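Local atomic coordinates of inositol monophosphatase (Zymomonas mobilis, PDB entry 4N81), a protein that probably acts as a magnesium-dependent phosphatase of the inositol monophosphatase superfamily, hydrolysing phosphate monoesters such as inositol monophosphate. Residues Leu155-Pro160 and Thr181-Asp186; Leu162-Gly167 and Val202-Lys207. One frame throughout, in Å; residues are numbered along the deposited sequence.

Contact 1: residues Leu155-Pro160 and Thr181-Asp186; sequences LATTSP and TLLGGD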
ATOM      1  N   LEU A 155       0.082 -12.898   5.942  1.00 11.39           N
ATOM      2  CA  LEU A 155       1.215 -12.350   6.680  1.00  8.75           C
ATOM      3  C   LEU A 155       1.541 -11.009   6.000  1.00  9.24           C
ATOM      4  O   LEU A 155       1.432 -10.913   4.795  1.00 10.72           O
ATOM      5  CB  LEU A 155       2.432 -13.268   6.471  1.00 11.74           C
ATOM      6  CG  LEU A 155       3.836 -12.823   6.960  1.00  9.14           C
ATOM      7  CD1 LEU A 155       3.856 -12.636   8.499  1.00  8.92           C
ATOM      8  CD2 LEU A 155       4.863 -13.921   6.513  1.00 11.25           C
ATOM      9  N   ALA A 156       1.982 -10.013   6.746  1.00  8.19           N
ATOM     10  CA  ALA A 156       2.412  -8.770   6.109  1.00  9.62           C
ATOM     11  C   ALA A 156       3.723  -8.368   6.726  1.00 12.74           C
ATOM     12  O   ALA A 156       4.015  -8.681   7.909  1.00  9.41           O
ATOM     13  CB  ALA A 156       1.364  -7.621   6.391  1.00 10.19           C
ATOM     14  N   THR A 157       4.502  -7.638   5.943  1.00  9.97           N
ATOM     15  CA  THR A 157       5.697  -6.978   6.517  1.00 10.40           C
ATOM     16  C   THR A 157       6.042  -5.788   5.604  1.00 10.82           C
ATOM     17  O   THR A 157       5.641  -5.784   4.430  1.00  9.77           O
ATOM     18  CB  THR A 157       6.927  -7.893   6.588  1.00 10.19           C
ATOM     19  OG1 THR A 157       7.904  -7.310   7.501  1.00 11.15           O
ATOM     20  CG2 THR A 157       7.599  -8.104   5.177  1.00 11.18           C
ATOM     21  N   THR A 158       6.727  -4.782   6.138  1.00  8.97           N
ATOM     22  CA  THR A 158       6.945  -3.598   5.291  1.00  8.45           C
ATOM     23  C   THR A 158       7.911  -3.938   4.155  1.00 11.21           C
ATOM     24  O   THR A 158       7.649  -3.598   2.989  1.00 11.60           O
ATOM     25  CB  THR A 158       7.487  -2.401   6.125  1.00 11.59           C
ATOM     26  OG1 THR A 158       6.452  -2.009   7.051  1.00 11.58           O
ATOM     27  CG2 THR A 158       7.802  -1.224   5.184  1.00 12.76           C
ATOM     28  N   SER A 159       9.013  -4.620   4.495  1.00 10.32           N
ATOM     29  CA  SER A 159       9.976  -5.050   3.461  1.00 11.21           C
ATOM     30  C   SER A 159      10.885  -6.180   3.945  1.00 11.01           C
ATOM     31  O   SER A 159      11.398  -6.101   5.041  1.00 15.66           O
ATOM     32  CB  SER A 159      10.863  -3.845   3.016  1.00 12.04           C
ATOM     33  OG  SER A 159      11.888  -4.307   2.107  1.00 14.93           O
ATOM     34  N   PRO A 160      11.144  -7.206   3.108  1.00 13.30           N
ATOM     35  CA  PRO A 160      12.155  -8.213   3.460  1.00 17.43           C
ATOM     36  C   PRO A 160      13.525  -7.604   3.674  1.00 20.46           C
ATOM     37  O   PRO A 160      14.323  -8.098   4.483  1.00 25.70           O
ATOM     38  CB  PRO A 160      12.117  -9.194   2.290  1.00 21.19           C
ATOM     39  CG  PRO A 160      11.579  -8.464   1.197  1.00 17.68           C
ATOM     40  CD  PRO A 160      10.581  -7.476   1.779  1.00 14.22           C
ATOM     41  N   THR A 181       1.502 -13.376   1.436  1.00 10.46           N
ATOM     42  CA  THR A 181       2.237 -12.322   2.146  1.00 11.29           C
ATOM     43  C   THR A 181       2.017 -10.999   1.427  1.00 14.19           C
ATOM     44  O   THR A 181       2.179 -10.950   0.189  1.00 17.03           O
ATOM     45  CB  THR A 181       3.759 -12.688   2.152  1.00 16.16           C
ATOM     46  OG1 THR A 181       3.930 -13.898   2.919  1.00 16.75           O
ATOM     47  CG2 THR A 181       4.568 -11.597   2.817  1.00 13.36           C
ATOM     48  N   LEU A 182       1.657  -9.939   2.152  1.00 11.42           N
ATOM     49  CA  LEU A 182       1.500  -8.646   1.480  1.00 11.14           C
ATOM     50  C   LEU A 182       2.619  -7.773   1.984  1.00 12.18           C
ATOM     51  O   LEU A 182       3.082  -7.940   3.122  1.00 10.54           O
ATOM     52  CB  LEU A 182       0.171  -7.998   1.839  1.00 12.87           C
ATOM     53  CG  LEU A 182      -1.039  -8.569   1.044  1.00 20.92           C
ATOM     54  CD1 LEU A 182      -2.343  -7.908   1.551  1.00 16.58           C
ATOM     55  CD2 LEU A 182      -0.853  -8.348  -0.506  1.00 23.97           C
ATOM     56  N   LEU A 183       3.068  -6.858   1.135  1.00 10.16           N
ATOM     57  CA  LEU A 183       4.271  -6.095   1.449  1.00  8.72           C
ATOM     58  C   LEU A 183       4.012  -4.597   1.481  1.00 10.78           C
ATOM     59  O   LEU A 183       3.079  -4.109   0.842  1.00 11.94           O
ATOM     60  CB  LEU A 183       5.341  -6.406   0.368  1.00  9.27           C
ATOM     61  CG  LEU A 183       5.757  -7.900   0.361  1.00 16.66           C
ATOM     62  CD1 LEU A 183       6.667  -8.138  -0.850  1.00 17.78           C
ATOM     63  CD2 LEU A 183       6.476  -8.257   1.703  1.00 14.98           C
ATOM     64  N   GLY A 184       4.838  -3.879   2.223  1.00 10.75           N
ATOM     65  CA  GLY A 184       4.720  -2.424   2.397  1.00  9.22           C
ATOM     66  C   GLY A 184       3.691  -2.099   3.465  1.00 12.89           C
ATOM     67  O   GLY A 184       2.793  -2.903   3.739  1.00 11.50           O
ATOM     68  N   GLY A 185       3.791  -0.926   4.073  1.00 11.76           N
ATOM     69  CA  GLY A 185       2.644  -0.414   4.827  1.00  8.60           C
ATOM     70  C   GLY A 185       2.926   0.075   6.244  1.00  7.90           C
ATOM     71  O   GLY A 185       2.112   0.848   6.765  1.00  9.34           O
ATOM     72  N   ASP A 186       4.022  -0.371   6.875  1.00  8.96           N
ATOM     73  CA  ASP A 186       4.360   0.115   8.240  1.00 10.00           C
ATOM     74  C   ASP A 186       3.182  -0.060   9.200  1.00 10.66           C
ATOM     75  O   ASP A 186       2.574  -1.191   9.245  1.00 10.08           O
ATOM     76  CB  ASP A 186       4.856   1.584   8.132  1.00  8.54           C
ATOM     77  CG  ASP A 186       5.894   1.735   7.009  1.00 14.71           C
ATOM     78  OD1 ASP A 186       7.083   1.436   7.270  1.00 12.79           O
ATOM     79  OD2 ASP A 186       5.488   2.097   5.879  1.00 12.27           O
TER
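L155-T157 and T181-L183 pair as parallel strands: L182 N donates a hydrogen bond to L155 O at 2.8 Å, and T157 N donates one to L182 O. L155 and T181 lie side by side on the face that also carries T157 and L183, where T157 CG2 meets L183 CD2 at 3.7 Å. Past the strands, G184 N is shared weakly between T157 O and T158 O. T158 then takes over with its side chain: OG1, held beside the backbone N (chi1 -66°), accepts a hydrogen bond from D186 N at 2.9 Å, while CG2 packs 3.5 Å from D186 OD1. The same OG1 is hydrogen-bonded to E203. With an alanine here the hydroxyl and the methyl are gone, which would probably leave D186 N and E203 without their shared partner and D186 less firmly placed. G184 and G185 both have positive phi, G185 in a conformation that calls for glycine. R98 of the second subunit binds L183 O. The paired strands are the two ends of a beta-alpha-beta crossover through helix 165-175, and their C-terminal loops bring D186 close to D89, a predicted magnesium ligand.

Contact 2: residues Leu162-Gly167 and Val202-Lys207; sequences LFEKEG and VEQGLK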
ATOM      1  N   LEU A 162      14.224  -4.791   5.085  1.00 16.79           N
ATOM      2  CA  LEU A 162      14.367  -4.033   6.315  1.00 15.08           C
ATOM      3  C   LEU A 162      14.806  -4.904   7.522  1.00 27.93           C
ATOM      4  O   LEU A 162      14.988  -4.392   8.627  1.00 35.23           O
ATOM      5  CB  LEU A 162      13.093  -3.251   6.622  1.00 19.22           C
ATOM      6  CG  LEU A 162      12.876  -2.073   5.664  1.00 15.53           C
ATOM      7  CD1 LEU A 162      11.516  -1.479   6.060  1.00 18.46           C
ATOM      8  CD2 LEU A 162      14.011  -1.086   5.934  1.00 22.45           C
ATOM      9  N   PHE A 163      14.941  -6.208   7.307  1.00 19.80           N
ATOM     10  CA  PHE A 163      15.514  -7.131   8.284  1.00 15.74           C
ATOM     11  C   PHE A 163      17.043  -7.117   8.261  1.00 21.49           C
ATOM     12  O   PHE A 163      17.650  -6.799   7.229  1.00 19.79           O
ATOM     13  CB  PHE A 163      15.032  -8.570   8.014  1.00 14.63           C
ATOM     14  CG  PHE A 163      13.534  -8.781   8.259  1.00 14.58           C
ATOM     15  CD1 PHE A 163      13.079  -9.418   9.429  1.00 13.53           C
ATOM     16  CD2 PHE A 163      12.587  -8.345   7.312  1.00 14.64           C
ATOM     17  CE1 PHE A 163      11.701  -9.606   9.684  1.00 12.51           C
ATOM     18  CE2 PHE A 163      11.161  -8.538   7.567  1.00 11.39           C
ATOM     19  CZ  PHE A 163      10.730  -9.151   8.734  1.00 10.42           C
ATOM     20  N   GLU A 164      17.640  -7.559   9.370  1.00 17.45           N
ATOM     21  CA  GLU A 164      19.049  -7.956   9.431  1.00 21.22           C
ATOM     22  C   GLU A 164      19.219  -9.209   8.574  1.00 25.39           C
ATOM     23  O   GLU A 164      18.248  -9.891   8.202  1.00 20.16           O
ATOM     24  CB  GLU A 164      19.469  -8.247  10.899  1.00 20.53           C
ATOM     25  CG  GLU A 164      19.277  -7.022  11.789  1.00 26.22           C
ATOM     26  CD  GLU A 164      19.425  -7.287  13.282  1.00 36.03           C
ATOM     27  OE1 GLU A 164      18.946  -6.422  14.075  1.00 36.68           O
ATOM     28  OE2 GLU A 164      19.999  -8.347  13.664  1.00 37.24           O
ATOM     29  N   LYS A 165      20.446  -9.487   8.182  1.00 22.83           N
ATOM     30  CA  LYS A 165      20.683 -10.645   7.347  1.00 26.92           C
ATOM     31  C   LYS A 165      20.121 -11.967   7.887  1.00 23.62           C
ATOM     32  O   LYS A 165      19.455 -12.681   7.139  1.00 26.32           O
ATOM     33  CB  LYS A 165      22.191 -10.791   7.124  1.00 33.89           C
ATOM     34  CG  LYS A 165      22.582 -11.945   6.259  1.00 38.12           C
ATOM     35  CD  LYS A 165      24.124 -11.932   6.037  1.00 67.48           C
ATOM     36  CE  LYS A 165      24.554 -12.780   4.845  1.00 68.70           C
ATOM     37  NZ  LYS A 165      24.291 -14.234   5.048  1.00 68.44           N
ATOM     38  N   GLU A 166      20.359 -12.320   9.146  1.00 22.26           N
ATOM     39  CA  GLU A 166      19.692 -13.512   9.687  1.00 25.52           C
ATOM     40  C   GLU A 166      18.166 -13.363   9.798  1.00 25.26           C
ATOM     41  O   GLU A 166      17.402 -14.353   9.596  1.00 22.66           O
ATOM     42  CB  GLU A 166      20.253 -13.863  11.053  1.00 33.72           C
ATOM     43  CG  GLU A 166      21.715 -14.263  11.025  1.00 45.80           C
ATOM     44  CD  GLU A 166      22.338 -14.250  12.409  1.00 57.04           C
ATOM     45  OE1 GLU A 166      21.589 -14.392  13.409  1.00 58.69           O
ATOM     46  OE2 GLU A 166      23.579 -14.093  12.493  1.00 63.25           O
ATOM     47  N   GLY A 167      17.718 -12.124  10.075  1.00 22.86           N
ATOM     48  CA  GLY A 167      16.275 -11.865  10.209  1.00 19.39           C
ATOM     49  C   GLY A 167      15.581 -12.099   8.867  1.00 20.60           C
ATOM     50  O   GLY A 167      14.422 -12.536   8.847  1.00 24.71           O
ATOM     51  N   VAL A 202       5.118  -9.472  10.967  1.00  8.93           N
ATOM     52  CA  VAL A 202       6.415  -9.765  11.586  1.00  8.89           C
ATOM     53  C   VAL A 202       7.399  -8.745  11.046  1.00  9.47           C
ATOM     54  O   VAL A 202       7.570  -8.643   9.823  1.00  9.47           O
ATOM     55  CB  VAL A 202       6.910 -11.201  11.217  1.00 11.99           C
ATOM     56  CG1 VAL A 202       8.376 -11.427  11.713  1.00 12.58           C
ATOM     57  CG2 VAL A 202       5.949 -12.238  11.828  1.00 11.51           C
ATOM     58  N   GLU A 203       8.052  -8.000  11.953  1.00  9.22           N
ATOM     59  CA  GLU A 203       9.011  -6.999  11.548  1.00 10.46           C
ATOM     60  C   GLU A 203      10.208  -6.999  12.468  1.00 11.62           C
ATOM     61  O   GLU A 203      10.149  -7.482  13.621  1.00 12.38           O
ATOM     62  CB  GLU A 203       8.377  -5.594  11.520  1.00 10.12           C
ATOM     63  CG  GLU A 203       7.296  -5.523  10.365  1.00 13.89           C
ATOM     64  CD  GLU A 203       6.719  -4.129  10.128  1.00 11.92           C
ATOM     65  OE1 GLU A 203       6.494  -3.393  11.106  1.00 11.89           O
ATOM     66  OE2 GLU A 203       6.480  -3.794   8.956  1.00 12.24           O
ATOM     67  N   GLN A 204      11.259  -6.350  11.981  1.00 10.94           N
ATOM     68  CA  GLN A 204      12.499  -6.235  12.771  1.00 14.76           C
ATOM     69  C   GLN A 204      13.089  -4.862  12.533  1.00 15.27           C
ATOM     70  O   GLN A 204      12.923  -4.292  11.433  1.00 13.89           O
ATOM     71  CB  GLN A 204      13.494  -7.322  12.306  1.00 14.64           C
ATOM     72  CG  GLN A 204      14.854  -7.308  13.043  1.00 14.09           C
ATOM     73  CD  GLN A 204      15.760  -8.441  12.586  1.00 17.95           C
ATOM     74  OE1 GLN A 204      15.959  -8.621  11.408  1.00 15.40           O
ATOM     75  NE2 GLN A 204      16.263  -9.250  13.534  1.00 14.58           N
ATOM     76  N   GLY A 205      13.801  -4.327  13.532  1.00 13.60           N
ATOM     77  CA  GLY A 205      14.472  -3.046  13.363  1.00 18.36           C
ATOM     78  C   GLY A 205      13.622  -1.837  13.689  1.00 17.20           C
ATOM     79  O   GLY A 205      14.058  -0.713  13.474  1.00 17.23           O
ATOM     80  N   LEU A 206      12.429  -2.029  14.248  1.00 11.81           N
ATOM     81  CA  LEU A 206      11.595  -0.863  14.626  1.00 11.72           C
ATOM     82  C   LEU A 206      12.158  -0.101  15.849  1.00 14.74           C
ATOM     83  O   LEU A 206      12.848  -0.705  16.713  1.00 15.76           O
ATOM     84  CB  LEU A 206      10.162  -1.329  14.986  1.00 11.10           C
ATOM     85  CG  LEU A 206       9.220  -1.569  13.795  1.00 14.37           C
ATOM     86  CD1 LEU A 206       9.726  -2.495  12.788  1.00 20.70           C
ATOM     87  CD2 LEU A 206       7.887  -2.084  14.348  1.00 12.36           C
ATOM     88  N   LYS A 207      11.896   1.213  15.899  1.00 13.23           N
ATOM     89  CA  LYS A 207      12.180   2.060  17.066  1.00 17.81           C
ATOM     90  C   LYS A 207      10.936   2.083  17.938  1.00 19.01           C
ATOM     91  O   LYS A 207       9.886   1.772  17.435  1.00 14.87           O
ATOM     92  CB  LYS A 207      12.510   3.490  16.595  1.00 15.95           C
ATOM     93  CG  LYS A 207      13.667   3.495  15.595  1.00 21.23           C
ATOM     94  CD  LYS A 207      14.933   2.980  16.247  1.00 30.54           C
ATOM     95  CE  LYS A 207      16.137   2.920  15.243  1.00 55.96           C
ATOM     96  NZ  LYS A 207      16.235   1.623  14.469  1.00 49.90           N
TER
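Q204 reaches across to the turn before helix 165-175, where its OE1 accepts a hydrogen bond from E164 N at 2.8 Å, the one hydrogen bond between the two segments. The bond is reasonably straight at the hydrogen, yet the donor sits above the carbonyl plane, 42° out of it. With CG anti to the backbone N and the chain extended beyond it, the amide is carried the full length of the side chain to E164. G167 comes up to the same oxygen, its CA 3.5 Å from Q204 OE1, and a side chain on G167 would run into that oxygen. At the other end of the amide NE2 is hydrogen-bonded to E240, so both polar atoms are engaged and the flip is defined.

Flat groups supply the next layer. The carboxylate of E164 stacks on the Q204 amide with the planes only 9° apart, E164 CD lying 3.7 Å from Q204 NE2; the two side chains cross at about a right angle.

Ring packing is centred on F163. Its ring is inclined 58° to the Q204 amide, and CD1 rests 3.6 Å from Q204 CB. The far end of the ring turns its edge to the backbone of the strand, CZ approaching V202 O at 3.4 Å near the ring plane. The apolar part of this packing is F163 CE1 against V202 CG1 at 4.3 Å. F171, in the helix itself, meets the F163 ring with the two planes moderately inclined, and W228 packs on F163, V202 and Q204 alike.

Together these contacts fasten the loop leading into helix 165-175 onto the C-terminal end of strand 200-203, as part of the alpha/beta sandwich of the inositol monophosphatase fold.

How the contacts relate
Of the segments involved, strand 154-157 comes first along the chain, followed by segment 162-167, which leads into helix 165-175, then strand 180-183; last comes strand 200-203. Contact 1 closes the loop from 155-160 to 181-186 around that helix; contact 2 closes a longer one from 162-167 to 202-207. Their segments alternate along the chain, so the loops cross and neither nests inside the other. Strand 154-157 lies between 180-183 and 200-203 in the sheet, and a probable hydrogen bond from T157 OG1 to V202 O joins the two contacts directly. Together they tie both neighbours of strand 154-157, and the start of the helix, into one unit.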